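Local coordinates for DUF305 domain-containing protein (Deinococcus radiodurans R1, PDB 3BT5) that is of unknown function but folds as a compact, mainly helical single-chain domain of the DUF305 family, placed in the ferritin clan, at residues Q12-Q15 with F16-M20; E56-R59 with Q60-A63; L108-M111 with I112-H115; Q140-V143 with T144-E148. All blocks are in the same frame, centred on the assembly; numbering follows the deposited sequence. Where two conformers were deposited one is given.

Interaction 1: Q12-Q15 with F16-M20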
loop_
_atom_site.group_PDB
_atom_site.type_symbol
_atom_site.label_atom_id
_atom_site.label_comp_id
_atom_site.label_asym_id
_atom_site.label_seq_id
_atom_site.Cartn_x
_atom_site.Cartn_y
_atom_site.Cartn_z
ATOM N N GLN A 12 12.385 7.908 14.155
ATOM C CA GLN A 12 11.127 7.160 13.986
ATOM C C GLN A 12 10.302 7.712 12.820
ATOM O O GLN A 12 9.712 6.942 12.047
ATOM C CB GLN A 12 10.305 7.187 15.274
ATOM C CG GLN A 12 8.921 6.574 15.150
ATOM C CD GLN A 12 8.079 6.752 16.420
ATOM O OE1 GLN A 12 8.213 7.747 17.148
ATOM N NE2 GLN A 12 7.182 5.804 16.663
ATOM N N GLU A 13 10.231 9.045 12.688
ATOM C CA GLU A 13 9.486 9.632 11.575
ATOM C C GLU A 13 10.135 9.320 10.238
ATOM O O GLU A 13 9.450 9.006 9.248
ATOM C CB GLU A 13 9.369 11.153 11.749
ATOM C CG GLU A 13 8.444 11.530 12.887
ATOM C CD GLU A 13 8.482 13.010 13.235
ATOM O OE1 GLU A 13 9.548 13.658 13.135
ATOM O OE2 GLU A 13 7.418 13.515 13.625
ATOM N N VAL A 14 11.459 9.422 10.180
ATOM C CA VAL A 14 12.174 9.112 8.943
ATOM C C VAL A 14 11.919 7.647 8.549
ATOM O O VAL A 14 11.573 7.346 7.394
ATOM C CB VAL A 14 13.677 9.381 9.100
ATOM C CG1 VAL A 14 14.455 8.880 7.867
ATOM C CG2 VAL A 14 13.912 10.880 9.321
ATOM N N GLN A 15 12.069 6.731 9.504
ATOM C CA GLN A 15 11.866 5.327 9.170
ATOM C C GLN A 15 10.423 5.057 8.730
ATOM O O GLN A 15 10.175 4.266 7.806
ATOM C CB GLN A 15 12.195 4.440 10.370
ATOM C CG GLN A 15 11.790 2.970 10.103
ATOM C CD GLN A 15 11.957 2.063 11.314
ATOM O OE1 GLN A 15 11.134 2.051 12.227
ATOM N NE2 GLN A 15 13.040 1.321 11.329
ATOM N N PHE A 16 9.465 5.698 9.393
ATOM C CA PHE A 16 8.051 5.524 9.042
ATOM C C PHE A 16 7.821 5.896 7.576
ATOM O O PHE A 16 7.222 5.140 6.806
ATOM C CB PHE A 16 7.164 6.391 9.945
ATOM C CG PHE A 16 5.750 6.449 9.494
ATOM C CD1 PHE A 16 4.933 5.325 9.602
ATOM C CD2 PHE A 16 5.249 7.604 8.926
ATOM C CE1 PHE A 16 3.621 5.370 9.127
ATOM C CE2 PHE A 16 3.949 7.667 8.458
ATOM C CZ PHE A 16 3.125 6.543 8.576
ATOM N N VAL A 17 8.310 7.062 7.166
ATOM C CA VAL A 17 8.111 7.497 5.789
ATOM C C VAL A 17 8.870 6.595 4.818
ATOM O O VAL A 17 8.335 6.214 3.761
ATOM C CB VAL A 17 8.454 8.997 5.633
ATOM C CG1 VAL A 17 8.329 9.447 4.163
ATOM C CG2 VAL A 17 7.497 9.824 6.505
ATOM N N GLN A 18 10.106 6.231 5.153
ATOM C CA GLN A 18 10.860 5.341 4.266
ATOM C C GLN A 18 10.116 4.014 4.073
ATOM O O GLN A 18 9.991 3.497 2.950
ATOM C CB GLN A 18 12.241 5.062 4.840
ATOM C CG GLN A 18 13.175 6.261 4.744
ATOM C CD GLN A 18 14.479 6.018 5.512
ATOM O OE1 GLN A 18 14.498 5.287 6.518
ATOM N NE2 GLN A 18 15.560 6.661 5.072
ATOM N N HIS A 19 9.650 3.438 5.178
ATOM C CA HIS A 19 8.951 2.163 5.081
ATOM C C HIS A 19 7.632 2.282 4.363
ATOM O O HIS A 19 7.273 1.397 3.551
ATOM C CB HIS A 19 8.696 1.595 6.453
ATOM C CG HIS A 19 9.902 0.970 7.074
ATOM N ND1 HIS A 19 9.916 0.552 8.390
ATOM C CD2 HIS A 19 11.116 0.666 6.563
ATOM C CE1 HIS A 19 11.099 0.023 8.662
ATOM N NE2 HIS A 19 11.849 0.084 7.577
ATOM N N MET A 20 6.878 3.353 4.628
ATOM C CA MET A 20 5.572 3.481 3.981
ATOM C C MET A 20 5.720 3.714 2.482
ATOM O O MET A 20 4.875 3.293 1.698
ATOM C CB MET A 20 4.761 4.602 4.620
ATOM C CG MET A 20 3.329 4.606 4.207
ATOM S SD MET A 20 2.404 3.095 4.621
ATOM C CE MET A 20 2.461 3.189 6.414
#
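Q15 and H19, one helical turn apart, meet through a CH-pi contact: CG of Q15 rests over one face of the imidazole, 3.6 Å from the H19 ring centroid and displaced toward the rim near CE1. With CG of Q15 opposite its own backbone N (chi1 172°) and the chain extended beyond it, the amide is carried out past the CE1 edge, on that side of the ring, its plane 17° from it. V14 and Q18 make the neighbouring van der Waals contact, methyl against amide. They run side by side in the same direction, and V14 CG1 approaches Q18 CD at 3.7 Å, while Q18 NE2 is hydrogen-bonded to the carbonyl of P71.

The hydrogen bonds between the segments all belong to the backbone. H19 N reaches Q15 O at 2.8 Å, and Q18 N, V17 N and F16 N likewise bond to V14 O, E13 O and Q12 O. F16 packs on T122 of helix 100-122, and V17 on M61, L65 and W68 of helix 41-68. The Q15-H19 pair lies on the more exposed side. Four successive i to i+4 bonds are the signature of a regular alpha-helix, here the start of helix 11-37 in a helical bundle.

Interaction 2: E56-R59 with Q60-A63; sequences EQMR and QMEA
The carbonyl oxygen M58 O takes the backbone N-H of E62 in the shortest hydrogen bond between the segments, 2.8 Å from E62 N to M58 O and nearly straight, with an N-H...O angle of 167°. The E62 side chain folds back beside the same oxygen: CG of E62 lies opposite its carbonyl carbon (chi1 -75°), which brings that CG to 3.3 Å from M58 O. M61 N bonds to Q57 O and A63 N to R59 O, both less straight, whereas the bond from Q60 N to E56 O, at 3.3 Å, is weak.

M61 repeats the fold-back one residue earlier, with CG 3.3 Å from Q57 O. In the modelled conformer its bent thioether then swings the methyl CE against the backbone at Q57 O, and CE meets the M58 side chain more loosely, at 4.4 Å from M58 CG. Beyond the turn M61 packs on M20 and H24 of helix 11-37 and on L137 of helix 132-158. The polar end of Q57 also faces helix 11-37, its OE1 accepting a hydrogen bond from NE2 of H24.

The exposed side carries opposite charges without pairing them: R59 NE and E62 OE1 stand 6.7 Å apart. R59 instead bends back along its own segment, so that CA of E56 lies over one face of its guanidinium. The turn is thus held by main-chain bonds and aliphatic contact, and any attraction between R59 and E62 is probably weak, acting without direct contact.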
loop_
_atom_site.group_PDB
_atom_site.type_symbol
_atom_site.label_atom_id
_atom_site.label_comp_id
_atom_site.label_asym_id
_atom_site.label_seq_id
_atom_site.Cartn_x
_atom_site.Cartn_y
_atom_site.Cartn_z
ATOM N N GLU A 56 -0.430 9.178 -5.232
ATOM C CA GLU A 56 -0.543 10.529 -4.678
ATOM C C GLU A 56 0.162 10.597 -3.331
ATOM O O GLU A 56 0.896 11.540 -3.040
ATOM C CB GLU A 56 -2.007 10.910 -4.503
ATOM C CG GLU A 56 -2.211 12.333 -3.987
ATOM C CD GLU A 56 -3.665 12.630 -3.583
ATOM O OE1 GLU A 56 -4.567 11.813 -3.875
ATOM O OE2 GLU A 56 -3.900 13.692 -2.961
ATOM N N GLN A 57 -0.025 9.576 -2.503
ATOM C CA GLN A 57 0.651 9.582 -1.224
ATOM C C GLN A 57 2.158 9.326 -1.355
ATOM O O GLN A 57 2.955 9.897 -0.597
ATOM C CB GLN A 57 -0.025 8.578 -0.295
ATOM C CG GLN A 57 -1.377 9.155 0.170
ATOM C CD GLN A 57 -2.266 8.186 0.904
ATOM O OE1 GLN A 57 -1.892 7.040 1.170
ATOM N NE2 GLN A 57 -3.472 8.650 1.251
ATOM N N MET A 58 2.566 8.515 -2.335
ATOM C CA MET A 58 3.988 8.319 -2.581
ATOM C C MET A 58 4.644 9.633 -2.956
ATOM O O MET A 58 5.756 9.907 -2.506
ATOM C CB MET A 58 4.214 7.297 -3.689
ATOM C CG MET A 58 3.786 5.906 -3.231
ATOM S SD MET A 58 3.858 4.694 -4.603
ATOM C CE MET A 58 5.628 4.498 -4.754
ATOM N N ARG A 59 3.997 10.442 -3.800
ATOM C CA ARG A 59 4.624 11.714 -4.165
ATOM C C ARG A 59 4.859 12.589 -2.929
ATOM O O ARG A 59 5.884 13.316 -2.836
ATOM C CB ARG A 59 3.743 12.455 -5.172
ATOM C CG ARG A 59 3.726 11.776 -6.555
ATOM C CD ARG A 59 3.148 12.676 -7.652
ATOM N NE ARG A 59 1.807 13.153 -7.353
ATOM C CZ ARG A 59 0.686 12.467 -7.581
ATOM N NH1 ARG A 59 0.730 11.241 -8.108
ATOM N NH2 ARG A 59 -0.498 13.019 -7.295
ATOM N N GLN A 60 3.903 12.579 -1.999
ATOM C CA GLN A 60 4.042 13.346 -0.753
ATOM C C GLN A 60 5.191 12.813 0.087
ATOM O O GLN A 60 5.945 13.586 0.692
ATOM C CB GLN A 60 2.760 13.258 0.079
ATOM C CG GLN A 60 1.531 13.913 -0.527
ATOM C CD GLN A 60 0.355 13.858 0.424
ATOM O OE1 GLN A 60 0.461 14.262 1.593
ATOM N NE2 GLN A 60 -0.770 13.342 -0.057
ATOM N N MET A 61 5.308 11.494 0.172
ATOM C CA MET A 61 6.390 10.886 0.933
ATOM C C MET A 61 7.757 11.155 0.330
ATOM O O MET A 61 8.734 11.421 1.050
ATOM C CB MET A 61 6.157 9.380 1.022
ATOM C CG MET A 61 4.923 9.086 1.860
ATOM S SD MET A 61 4.747 7.359 2.261
ATOM C CE MET A 61 3.577 6.898 1.055
ATOM N N GLU A 62 7.841 11.072 -1.003
ATOM C CA GLU A 62 9.089 11.389 -1.695
ATOM C C GLU A 62 9.502 12.831 -1.393
ATOM O O GLU A 62 10.676 13.116 -1.136
ATOM C CB GLU A 62 8.892 11.183 -3.210
ATOM C CG GLU A 62 8.886 9.694 -3.563
ATOM C CD GLU A 62 8.259 9.352 -4.916
ATOM O OE1 GLU A 62 7.531 10.184 -5.532
ATOM O OE2 GLU A 62 8.476 8.207 -5.369
ATOM N N ALA A 63 8.535 13.740 -1.437
ATOM C CA ALA A 63 8.849 15.153 -1.187
ATOM C C ALA A 63 9.361 15.341 0.239
ATOM O O ALA A 63 10.301 16.082 0.480
ATOM C CB ALA A 63 7.626 16.010 -1.423
#

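Interaction 3: L108-M111 with I112-H115; sequences LRLM and IRHH
M111 and H115 meet on the buried side of helix 100-122, a bundle helix of this mainly helical domain, one turn apart and joined by the backbone bond from H115 N to M111 O. The thioether chain, bent at chi2 and chi3, crosses the imidazole at a slant; CG sits off-centre over the H115 ring, and SD reaches CE1 of H115 at 3.6 Å. SD is also near the H114 ring, obliquely, 4.4 Å from its centroid. M152, I50, A27 and L30 from three surrounding helices close round M111. NE2 of H115 bonds to E148, and NE2 of H114 to the carbonyl of H23. Replacing H115 by alanine would probably leave both the E148 carboxylate and H114 ND1 without this mate and open a gap beside the M111 sulfur.

The other side is more polar and water-lined. In the modelled conformer of R113, NH2 lies 3.5 Å from L110 CD2 and forms a salt bridge with E91 of helix 89-97; a water donates to L110 O at 2.9 Å and accepts a weak bond from that NH2. Inside, each ND1 lies in the plane of the other, inclined imidazole, with ND1 of H114 hydrogen-bonded to ND1 of H115 at 3.0 Å.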
loop_
_atom_site.group_PDB
_atom_site.type_symbol
_atom_site.label_atom_id
_atom_site.label_comp_id
_atom_site.label_asym_id
_atom_site.label_seq_id
_atom_site.Cartn_x
_atom_site.Cartn_y
_atom_site.Cartn_z
ATOM N N LEU A 108 -7.590 -9.065 -4.301
ATOM C CA LEU A 108 -8.359 -8.396 -3.259
ATOM C C LEU A 108 -7.885 -8.833 -1.873
ATOM O O LEU A 108 -7.687 -7.987 -0.999
ATOM C CB LEU A 108 -9.853 -8.686 -3.427
ATOM C CG LEU A 108 -10.395 -8.089 -4.727
ATOM C CD1 LEU A 108 -11.783 -8.695 -5.060
ATOM C CD2 LEU A 108 -10.485 -6.574 -4.635
ATOM N N ARG A 109 -7.681 -10.140 -1.668
ATOM C CA ARG A 109 -7.206 -10.601 -0.370
ATOM C C ARG A 109 -5.838 -10.002 -0.037
ATOM O O ARG A 109 -5.608 -9.573 1.099
ATOM C CB ARG A 109 -7.159 -12.122 -0.320
ATOM C CG ARG A 109 -8.523 -12.765 -0.398
ATOM C CD ARG A 109 -8.375 -14.222 -0.115
ATOM N NE ARG A 109 -7.804 -14.913 -1.262
ATOM C CZ ARG A 109 -8.518 -15.659 -2.105
ATOM N NH1 ARG A 109 -7.930 -16.260 -3.125
ATOM N NH2 ARG A 109 -9.824 -15.806 -1.919
ATOM N N LEU A 110 -4.928 -9.992 -1.001
ATOM C CA LEU A 110 -3.600 -9.471 -0.748
ATOM C C LEU A 110 -3.645 -7.984 -0.507
ATOM O O LEU A 110 -2.945 -7.485 0.369
ATOM C CB LEU A 110 -2.655 -9.773 -1.928
ATOM C CG LEU A 110 -2.334 -11.266 -2.139
ATOM C CD1 LEU A 110 -1.569 -11.423 -3.438
ATOM C CD2 LEU A 110 -1.517 -11.822 -0.944
ATOM N N MET A 111 -4.446 -7.256 -1.282
ATOM C CA MET A 111 -4.474 -5.810 -1.087
ATOM C C MET A 111 -5.156 -5.444 0.229
ATOM O O MET A 111 -4.747 -4.490 0.882
ATOM C CB MET A 111 -5.157 -5.111 -2.264
ATOM C CG MET A 111 -4.989 -3.587 -2.234
ATOM S SD MET A 111 -3.320 -3.009 -2.710
ATOM C CE MET A 111 -3.405 -3.285 -4.480
ATOM N N ILE A 112 -6.177 -6.197 0.632
ATOM C CA ILE A 112 -6.756 -5.959 1.950
ATOM C C ILE A 112 -5.728 -6.154 3.063
ATOM O O ILE A 112 -5.608 -5.310 3.946
ATOM C CB ILE A 112 -8.010 -6.848 2.203
ATOM C CG1 ILE A 112 -9.178 -6.387 1.319
ATOM C CG2 ILE A 112 -8.380 -6.863 3.704
ATOM C CD1 ILE A 112 -10.281 -7.467 1.191
ATOM N N ARG A 113 -4.975 -7.252 3.021
ATOM C CA ARG A 113 -4.010 -7.504 4.082
ATOM C C ARG A 113 -2.921 -6.431 4.069
ATOM O O ARG A 113 -2.468 -5.956 5.126
ATOM C CB ARG A 113 -3.421 -8.918 3.931
ATOM C CG ARG A 113 -2.578 -9.382 5.130
ATOM C CD ARG A 113 -1.906 -10.722 4.841
ATOM N NE ARG A 113 -0.981 -10.608 3.721
ATOM C CZ ARG A 113 -0.527 -11.613 2.976
ATOM N NH1 ARG A 113 -0.934 -12.866 3.153
ATOM N NH2 ARG A 113 0.316 -11.358 2.032
ATOM N N HIS A 114 -2.513 -6.051 2.870
ATOM C CA HIS A 114 -1.553 -4.987 2.668
ATOM C C HIS A 114 -2.029 -3.689 3.334
ATOM O O HIS A 114 -1.293 -3.050 4.112
ATOM C CB HIS A 114 -1.364 -4.835 1.164
ATOM C CG HIS A 114 -0.634 -3.620 0.729
ATOM N ND1 HIS A 114 -1.234 -2.384 0.656
ATOM C CD2 HIS A 114 0.651 -3.450 0.317
ATOM C CE1 HIS A 114 -0.354 -1.500 0.221
ATOM N NE2 HIS A 114 0.797 -2.124 0.004
ATOM N N HIS A 115 -3.277 -3.309 3.075
ATOM C CA HIS A 115 -3.803 -2.082 3.645
ATOM C C HIS A 115 -3.977 -2.186 5.168
ATOM O O HIS A 115 -3.771 -1.209 5.880
ATOM C CB HIS A 115 -5.168 -1.781 3.006
ATOM C CG HIS A 115 -5.087 -1.104 1.666
ATOM N ND1 HIS A 115 -4.006 -1.248 0.808
ATOM C CD2 HIS A 115 -5.948 -0.253 1.054
ATOM C CE1 HIS A 115 -4.206 -0.496 -0.267
ATOM N NE2 HIS A 115 -5.390 0.105 -0.151
HETATM O O HOH W 1 -0.578 -8.914 1.168
#

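Interaction 4: Q140-V143 with T144-E148; sequences QIVV and TQRGE
Two torsions shape the meeting of I141 with Q145: CG of Q145 stands opposite its carbonyl carbon (chi1 -62°), and the chain kinks at the next bond (chi2 -46°), turning the amide toward H115 of helix 100-122. That CG is pressed to 2.9 Å from I141 O, a tight approach, and lies 3.8 Å from CG2 of I141, the two side chains pointing the same way. I141 O also accepts the backbone N-H of Q145, 2.8 Å from N to O, so one carbonyl oxygen is both bonded and flanked by the same residue.

V142 and R146 form the second pair. In the modelled conformer R146 stays extended from CG to NE and passes alongside the valine, which places V142 CG1 over one face of the guanidinium, 3.5 Å from NH1 of R146 and offset toward the rim. This is aliphatic cover on a flat cation, with no polar bond between the two. Backbone bonds also run from T144 N to Q140 O, R146 N to V142 O and G147 N to V143 O.

H115, A118 and V119 of helix 100-122 cover Q145, with Q54 of helix 41-68 beside it. With an alanine here, CG2 of I141 would probably lose its neighbour and a gap is likely to open against those three residues. I141 and T144 both touch Q57 on helix 41-68, V142 reaches T122, and the carboxylate of E148 bonds to S53. Helix 132-158 is thereby packed against helices 100-122, 41-68 and, through I141 on M20, 11-37.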
loop_
_atom_site.group_PDB
_atom_site.type_symbol
_atom_site.label_atom_id
_atom_site.label_comp_id
_atom_site.label_asym_id
_atom_site.label_seq_id
_atom_site.Cartn_x
_atom_site.Cartn_y
_atom_site.Cartn_z
ATOM N N GLN A 140 -4.196 10.933 6.591
ATOM C CA GLN A 140 -4.625 10.663 5.200
ATOM C C GLN A 140 -4.467 9.196 4.816
ATOM O O GLN A 140 -5.339 8.606 4.168
ATOM C CB GLN A 140 -3.891 11.554 4.195
ATOM C CG GLN A 140 -4.248 13.036 4.309
ATOM C CD GLN A 140 -3.247 13.941 3.599
ATOM O OE1 GLN A 140 -2.375 13.470 2.863
ATOM N NE2 GLN A 140 -3.364 15.246 3.827
ATOM N N ILE A 141 -3.340 8.609 5.189
ATOM C CA ILE A 141 -3.101 7.198 4.914
ATOM C C ILE A 141 -4.182 6.333 5.554
ATOM O O ILE A 141 -4.770 5.470 4.883
ATOM C CB ILE A 141 -1.700 6.759 5.392
ATOM C CG1 ILE A 141 -0.616 7.391 4.514
ATOM C CG2 ILE A 141 -1.593 5.222 5.431
ATOM C CD1 ILE A 141 0.797 7.245 5.073
ATOM N N VAL A 142 -4.464 6.561 6.841
ATOM C CA VAL A 142 -5.413 5.714 7.555
ATOM C C VAL A 142 -6.797 5.831 6.905
ATOM O O VAL A 142 -7.461 4.836 6.639
ATOM C CB VAL A 142 -5.464 6.026 9.089
ATOM C CG1 VAL A 142 -6.646 5.308 9.780
ATOM C CG2 VAL A 142 -4.158 5.646 9.763
ATOM N N VAL A 143 -7.224 7.058 6.637
ATOM C CA VAL A 143 -8.550 7.270 6.050
ATOM C C VAL A 143 -8.668 6.570 4.686
ATOM O O VAL A 143 -9.646 5.872 4.398
ATOM C CB VAL A 143 -8.824 8.800 5.919
ATOM C CG1 VAL A 143 -10.021 9.084 5.014
ATOM C CG2 VAL A 143 -9.094 9.385 7.282
ATOM N N THR A 144 -7.669 6.783 3.841
ATOM C CA THR A 144 -7.701 6.246 2.497
ATOM C C THR A 144 -7.651 4.713 2.531
ATOM O O THR A 144 -8.406 4.034 1.797
ATOM C CB THR A 144 -6.552 6.838 1.667
ATOM O OG1 THR A 144 -6.762 8.255 1.558
ATOM C CG2 THR A 144 -6.518 6.218 0.274
ATOM N N GLN A 145 -6.794 4.157 3.384
ATOM C CA GLN A 145 -6.648 2.690 3.442
ATOM C C GLN A 145 -7.968 2.095 3.896
ATOM O O GLN A 145 -8.385 1.063 3.371
ATOM C CB GLN A 145 -5.614 2.230 4.492
ATOM C CG GLN A 145 -4.201 2.635 4.375
ATOM C CD GLN A 145 -3.737 2.449 3.018
ATOM O OE1 GLN A 145 -3.691 3.405 2.245
ATOM N NE2 GLN A 145 -3.394 1.202 2.666
ATOM N N ARG A 146 -8.580 2.702 4.911
ATOM C CA ARG A 146 -9.802 2.144 5.456
ATOM C C ARG A 146 -10.946 2.227 4.442
ATOM O O ARG A 146 -11.748 1.301 4.358
ATOM C CB ARG A 146 -10.162 2.811 6.795
ATOM C CG ARG A 146 -9.288 2.339 7.966
ATOM C CD ARG A 146 -9.638 3.029 9.302
ATOM N NE ARG A 146 -8.983 2.366 10.434
ATOM C CZ ARG A 146 -8.842 2.906 11.649
ATOM N NH1 ARG A 146 -9.262 4.137 11.872
ATOM N NH2 ARG A 146 -8.237 2.234 12.613
ATOM N N GLY A 147 -11.018 3.320 3.679
ATOM C CA GLY A 147 -12.024 3.403 2.620
ATOM C C GLY A 147 -11.822 2.294 1.597
ATOM O O GLY A 147 -12.768 1.619 1.192
ATOM N N GLU A 148 -10.578 2.102 1.164
ATOM C CA GLU A 148 -10.306 1.094 0.139
ATOM C C GLU A 148 -10.547 -0.333 0.650
ATOM O O GLU A 148 -11.034 -1.182 -0.099
ATOM C CB GLU A 148 -8.892 1.272 -0.413
ATOM C CG GLU A 148 -8.803 2.571 -1.223
ATOM C CD GLU A 148 -7.421 2.881 -1.783
ATOM O OE1 GLU A 148 -6.416 2.194 -1.454
ATOM O OE2 GLU A 148 -7.352 3.844 -2.590
#

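In the fold
The four interactions come in order along the chain, each spanning about two turns of one long helix: 11-37, 41-68, 100-122 and 132-158. Interactions 1 and 2, with centres 12 Å apart, sit on consecutive helices and touch where V17 CG1 meets M61 O at 3.7 Å. Interactions 3 and 4, 13 Å apart, also lie on consecutive helices. Interaction 3 stays clear of interactions 1 and 2, whose centres are each about 21 Å away across the middle of the chain. Interaction 4 touches all the others, including M20 and Q57 through I141, so helix 132-158 contacts the turns on both sides of the centre of this helical bundle.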